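Local coordinates for p-47 protein (Clostridium botulinum E1 str. 'BoNT E Beluga', PDB 5WIX) that is of unknown function but resembles bactericidal/permeability-increasing protein in its tubular TULIP fold, a fold that in related proteins holds lipids, at residues I341-K345 with N346-S350; I406-N410 with N411-S415. One frame throughout, in Å; residues are numbered along the deposited sequence.

Contact 1: residues I341-K345 with N346-S350; sequences IYDNK and NKKVS
K347 reaches back over the turn to Y342 and N344. Its CB lies 3.9 Å from Y342 OH. The chain bends once, at chi2 (-64°), and is extended beyond. CD then comes to 3.3 Å from Y342 OH, while CE passes close to the backbone oxygen of N344. At the tip, NZ gives N344 O a hydrogen bond of 2.9 Å, nearly along the C=O axis. The same NZ also binds V417 O on strand 414-422, so the ammonium group joins the turn to a neighbouring strand.

D343 lies on the face opposite Y342 and V349, with I341, K348 and S350. Its CG is anti to the backbone N (chi1 166°), and this carries the carboxylate forward to the turn. OD1 accepts from K345 N, which sits above the carboxylate plane; this is an Asx turn. OD2 uses its syn lone pair for N346 ND2 at 2.6 Å, with the carboxylate and amide planes 63° apart. N346 N adds a weak bond to OD2. The two oxygens thus grip two successive loop residues, K345 and N346.

The Y342 ring lies across V349. V349 CG2 meets the ring edge near its plane, 4.2 Å from Y342 CD1. The ring also packs on N419 and I420 of strand 414-422. On the face of D343, I341 CG2 touches S350 CB at 3.6 Å.

Below the turn, D343 N bonds to K348 O at 3.1 Å. D343 O takes weak bonds from both K347 N and K348 N. K347 has a positive phi. Two residues therefore face one, which makes a G1 beta bulge at the loop end of an antiparallel hairpin.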
loop_
_atom_site.group_PDB
_atom_site.type_symbol
_atom_site.label_atom_id
_atom_site.label_comp_id
_atom_site.label_asym_id
_atom_site.label_seq_id
_atom_site.Cartn_x
_atom_site.Cartn_y
_atom_site.Cartn_z
ATOM N N ILE A 341 -12.670 -10.202 -8.246
ATOM C CA ILE A 341 -13.642 -10.908 -7.415
ATOM C C ILE A 341 -13.007 -11.180 -6.073
ATOM O O ILE A 341 -11.934 -11.784 -5.994
ATOM C CB ILE A 341 -14.092 -12.253 -8.045
ATOM C CG1 ILE A 341 -15.187 -12.021 -9.082
ATOM C CG2 ILE A 341 -14.591 -13.234 -6.961
ATOM C CD1 ILE A 341 -16.402 -11.408 -8.488
ATOM N N TYR A 342 -13.646 -10.740 -5.002
ATOM C CA TYR A 342 -13.035 -10.999 -3.719
ATOM C C TYR A 342 -13.927 -11.833 -2.828
ATOM O O TYR A 342 -15.132 -11.605 -2.715
ATOM C CB TYR A 342 -12.659 -9.706 -3.039
ATOM C CG TYR A 342 -12.079 -9.928 -1.665
ATOM C CD1 TYR A 342 -10.828 -10.519 -1.499
ATOM C CD2 TYR A 342 -12.785 -9.551 -0.530
ATOM C CE1 TYR A 342 -10.302 -10.720 -0.241
ATOM C CE2 TYR A 342 -12.270 -9.749 0.722
ATOM C CZ TYR A 342 -11.030 -10.330 0.866
ATOM O OH TYR A 342 -10.527 -10.523 2.130
ATOM N N ASP A 343 -13.317 -12.835 -2.219
ATOM C CA ASP A 343 -14.041 -13.737 -1.354
ATOM C C ASP A 343 -13.618 -13.397 0.059
ATOM O O ASP A 343 -12.488 -13.679 0.449
ATOM C CB ASP A 343 -13.742 -15.189 -1.713
ATOM C CG ASP A 343 -14.184 -16.164 -0.642
ATOM O OD1 ASP A 343 -15.176 -15.890 0.061
ATOM O OD2 ASP A 343 -13.535 -17.219 -0.504
ATOM N N ASN A 344 -14.503 -12.760 0.822
ATOM C CA ASN A 344 -14.090 -12.284 2.129
ATOM C C ASN A 344 -13.903 -13.430 3.119
ATOM O O ASN A 344 -13.170 -13.294 4.090
ATOM C CB ASN A 344 -15.085 -11.262 2.681
ATOM C CG ASN A 344 -14.463 -10.355 3.748
ATOM O OD1 ASN A 344 -13.311 -9.915 3.622
ATOM N ND2 ASN A 344 -15.230 -10.078 4.813
ATOM N N LYS A 345 -14.538 -14.569 2.869
ATOM C CA LYS A 345 -14.434 -15.708 3.789
ATOM C C LYS A 345 -13.059 -16.400 3.763
ATOM O O LYS A 345 -12.526 -16.761 4.809
ATOM C CB LYS A 345 -15.535 -16.732 3.495
ATOM C CG LYS A 345 -15.552 -17.914 4.450
ATOM C CD LYS A 345 -16.880 -18.667 4.385
ATOM C CE LYS A 345 -16.909 -19.864 5.341
ATOM N NZ LYS A 345 -15.958 -20.946 4.932
ATOM N N ASN A 346 -12.482 -16.593 2.581
ATOM C CA ASN A 346 -11.194 -17.278 2.512
ATOM C C ASN A 346 -10.092 -16.332 2.007
ATOM O O ASN A 346 -8.952 -16.734 1.764
ATOM C CB ASN A 346 -11.295 -18.533 1.632
ATOM C CG ASN A 346 -12.537 -19.396 1.937
ATOM O OD1 ASN A 346 -12.582 -20.136 2.932
ATOM N ND2 ASN A 346 -13.537 -19.323 1.056
ATOM N N LYS A 347 -10.428 -15.054 1.887
ATOM C CA LYS A 347 -9.459 -14.034 1.463
ATOM C C LYS A 347 -8.764 -14.416 0.145
ATOM O O LYS A 347 -7.531 -14.393 0.047
ATOM C CB LYS A 347 -8.411 -13.788 2.566
ATOM C CG LYS A 347 -8.918 -13.947 4.010
ATOM C CD LYS A 347 -9.993 -12.932 4.372
ATOM C CE LYS A 347 -10.462 -13.099 5.811
ATOM N NZ LYS A 347 -11.529 -12.114 6.163
ATOM N N LYS A 348 -9.571 -14.754 -0.861
ATOM C CA LYS A 348 -9.080 -15.120 -2.194
ATOM C C LYS A 348 -9.393 -14.045 -3.247
ATOM O O LYS A 348 -10.535 -13.604 -3.368
ATOM C CB LYS A 348 -9.694 -16.460 -2.637
ATOM C CG LYS A 348 -9.285 -17.686 -1.796
ATOM C CD LYS A 348 -7.761 -17.847 -1.763
ATOM C CE LYS A 348 -7.330 -19.038 -0.906
ATOM N NZ LYS A 348 -5.856 -19.284 -1.012
ATOM N N VAL A 349 -8.384 -13.634 -4.012
ATOM C CA VAL A 349 -8.611 -12.753 -5.160
ATOM C C VAL A 349 -8.727 -13.567 -6.462
ATOM O O VAL A 349 -7.948 -14.485 -6.724
ATOM C CB VAL A 349 -7.498 -11.696 -5.289
ATOM C CG1 VAL A 349 -7.483 -11.081 -6.687
ATOM C CG2 VAL A 349 -7.673 -10.616 -4.219
ATOM N N SER A 350 -9.702 -13.207 -7.284
ATOM C CA SER A 350 -10.198 -14.076 -8.340
ATOM C C SER A 350 -10.550 -13.212 -9.527
ATOM O O SER A 350 -10.939 -12.056 -9.372
ATOM C CB SER A 350 -11.430 -14.839 -7.825
ATOM O OG SER A 350 -12.134 -15.512 -8.857
#

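Contact 2: residues I406-N410 with N411-S415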
loop_
_atom_site.group_PDB
_atom_site.type_symbol
_atom_site.label_atom_id
_atom_site.label_comp_id
_atom_site.label_asym_id
_atom_site.label_seq_id
_atom_site.Cartn_x
_atom_site.Cartn_y
_atom_site.Cartn_z
ATOM N N ILE A 406 6.128 -4.986 4.837
ATOM C CA ILE A 406 6.963 -3.802 4.984
ATOM C C ILE A 406 6.666 -3.003 6.275
ATOM O O ILE A 406 7.523 -2.919 7.167
ATOM C CB ILE A 406 6.821 -2.902 3.763
ATOM C CG1 ILE A 406 7.132 -3.722 2.522
ATOM C CG2 ILE A 406 7.779 -1.755 3.860
ATOM C CD1 ILE A 406 8.500 -4.345 2.573
ATOM N N VAL A 407 5.467 -2.436 6.390
ATOM C CA VAL A 407 5.159 -1.650 7.576
ATOM C C VAL A 407 4.274 -2.390 8.557
ATOM O O VAL A 407 3.152 -2.774 8.226
ATOM C CB VAL A 407 4.473 -0.322 7.233
ATOM C CG1 VAL A 407 4.109 0.396 8.496
ATOM C CG2 VAL A 407 5.380 0.552 6.389
ATOM N N ASN A 408 4.803 -2.584 9.762
ATOM C CA ASN A 408 4.019 -3.053 10.897
ATOM C C ASN A 408 3.840 -1.907 11.854
ATOM O O ASN A 408 4.800 -1.455 12.476
ATOM C CB ASN A 408 4.700 -4.220 11.613
ATOM C CG ASN A 408 5.072 -5.338 10.677
ATOM O OD1 ASN A 408 4.227 -6.143 10.290
ATOM N ND2 ASN A 408 6.343 -5.396 10.307
ATOM N N TRP A 409 2.616 -1.417 11.968
ATOM C CA TRP A 409 2.354 -0.295 12.863
ATOM C C TRP A 409 2.438 -0.717 14.321
ATOM O O TRP A 409 1.813 -1.703 14.730
ATOM C CB TRP A 409 0.987 0.311 12.581
ATOM C CG TRP A 409 0.875 0.871 11.222
ATOM C CD1 TRP A 409 0.282 0.287 10.140
ATOM C CD2 TRP A 409 1.374 2.136 10.774
ATOM N NE1 TRP A 409 0.375 1.112 9.049
ATOM C CE2 TRP A 409 1.039 2.252 9.408
ATOM C CE3 TRP A 409 2.055 3.189 11.395
ATOM C CZ2 TRP A 409 1.369 3.374 8.654
ATOM C CZ3 TRP A 409 2.388 4.298 10.643
ATOM C CH2 TRP A 409 2.044 4.385 9.288
ATOM N N ASN A 410 3.215 0.042 15.091
ATOM C CA ASN A 410 3.433 -0.221 16.512
ATOM C C ASN A 410 4.146 -1.538 16.746
ATOM O O ASN A 410 3.912 -2.196 17.762
ATOM C CB ASN A 410 2.110 -0.219 17.280
ATOM C CG ASN A 410 1.330 1.061 17.090
ATOM O OD1 ASN A 410 1.649 2.091 17.694
ATOM N ND2 ASN A 410 0.291 1.005 16.261
ATOM N N ASN A 411 5.011 -1.913 15.805
ATOM C CA ASN A 411 5.782 -3.144 15.914
ATOM C C ASN A 411 4.875 -4.355 16.085
ATOM O O ASN A 411 5.153 -5.239 16.895
ATOM C CB ASN A 411 6.764 -3.055 17.085
ATOM C CG ASN A 411 8.204 -3.088 16.639
ATOM O OD1 ASN A 411 8.493 -3.138 15.446
ATOM N ND2 ASN A 411 9.123 -3.057 17.600
ATOM N N LEU A 412 3.781 -4.387 15.336
ATOM C CA LEU A 412 2.831 -5.478 15.467
ATOM C C LEU A 412 2.314 -5.979 14.121
ATOM O O LEU A 412 2.169 -5.210 13.163
ATOM C CB LEU A 412 1.658 -5.050 16.347
ATOM C CG LEU A 412 1.973 -4.686 17.799
ATOM C CD1 LEU A 412 0.815 -3.925 18.399
ATOM C CD2 LEU A 412 2.303 -5.920 18.639
ATOM N N LYS A 413 2.042 -7.279 14.063
ATOM C CA LYS A 413 1.425 -7.875 12.887
ATOM C C LYS A 413 -0.090 -7.706 12.947
ATOM O O LYS A 413 -0.676 -7.517 14.023
ATOM C CB LYS A 413 1.767 -9.371 12.762
ATOM C CG LYS A 413 3.239 -9.765 12.956
ATOM C CD LYS A 413 4.141 -9.338 11.799
ATOM C CE LYS A 413 5.590 -9.773 12.044
ATOM N NZ LYS A 413 6.589 -9.020 11.224
ATOM N N ILE A 414 -0.708 -7.795 11.773
ATOM C CA ILE A 414 -2.156 -7.777 11.610
ATOM C C ILE A 414 -2.758 -9.178 11.617
ATOM O O ILE A 414 -2.329 -10.040 10.852
ATOM C CB ILE A 414 -2.537 -7.099 10.295
ATOM C CG1 ILE A 414 -2.155 -5.623 10.338
ATOM C CG2 ILE A 414 -4.016 -7.276 10.003
ATOM C CD1 ILE A 414 -2.477 -4.898 9.056
ATOM N N SER A 415 -3.766 -9.394 12.456
ATOM C CA SER A 415 -4.379 -10.709 12.595
ATOM C C SER A 415 -5.311 -11.068 11.445
ATOM O O SER A 415 -5.211 -12.160 10.892
ATOM C CB SER A 415 -5.146 -10.798 13.911
ATOM O OG SER A 415 -4.254 -10.818 15.010
#
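N408 and L412 meet where the chain doubles back. N408 CB lies 3.1 Å from L412 O, and its bond from CA points at the returning loop, residues 411-413. K413 approaches the same asparagine from further along. Its chain bends at chi2 (-72°), which turns the amine back, and NZ comes to 4.0 Å from N408 CG. The two side chains cross at a slant.

L412 sits against the backbone of N410 rather than its polar end. L412 CG is 3.2 Å from N410 O, and CD1 is 4.1 Å from N410 CB.

Weak backbone bonds tie the bend. N411 N donates to N408 O over 3.4 Å, and L412 N to W409 O over the same distance. N410 has positive phi (64°), as the third position of a type II turn requires. At W409, the second position, the side chain leaves the backbone away from N411-S415. V407 CG1 lies over one face of its indole ring, 3.7 Å above the plane and offset toward the rim.

Further out, the residues of strand 174-177 and its approach fix the first arm: N408 pairs through its backbone with S175, and N410 with F173. The N410 side chain is held by Y171 OH at its OD1 and packs on V33, V34 and H37 of helix 31-42, while the W409 ring meets Y204. On the second arm, N404 OD1 accepts from I414 N.

The arms do not form a hairpin ladder here. Strand 407-409 belongs with strand 174-177, and the chain leaves the turn for strand 414-422. The arrangement is a type II beta turn, N408 to N411, connecting strands of two different sheets.

Overall arrangement
Contact 1 comes first along the chain, and contact 2 follows after helices 370-390 and 399-403. Their centres are 22 Å apart, and their nearest atoms about 7 Å apart, without touching. Contact 1 closes the hairpin of strands 328-343 and 348-363 in one antiparallel sheet. Contact 2 leads from strand 407-409, which edges another sheet, into strand 414-422. That strand is the common element: it begins in contact 2 and, further along, carries V417, N419 and I420 against contact 1. It is an outer strand of the six-stranded sheet. This is consistent with a central sheet linking two halves of an elongated BPI-like molecule.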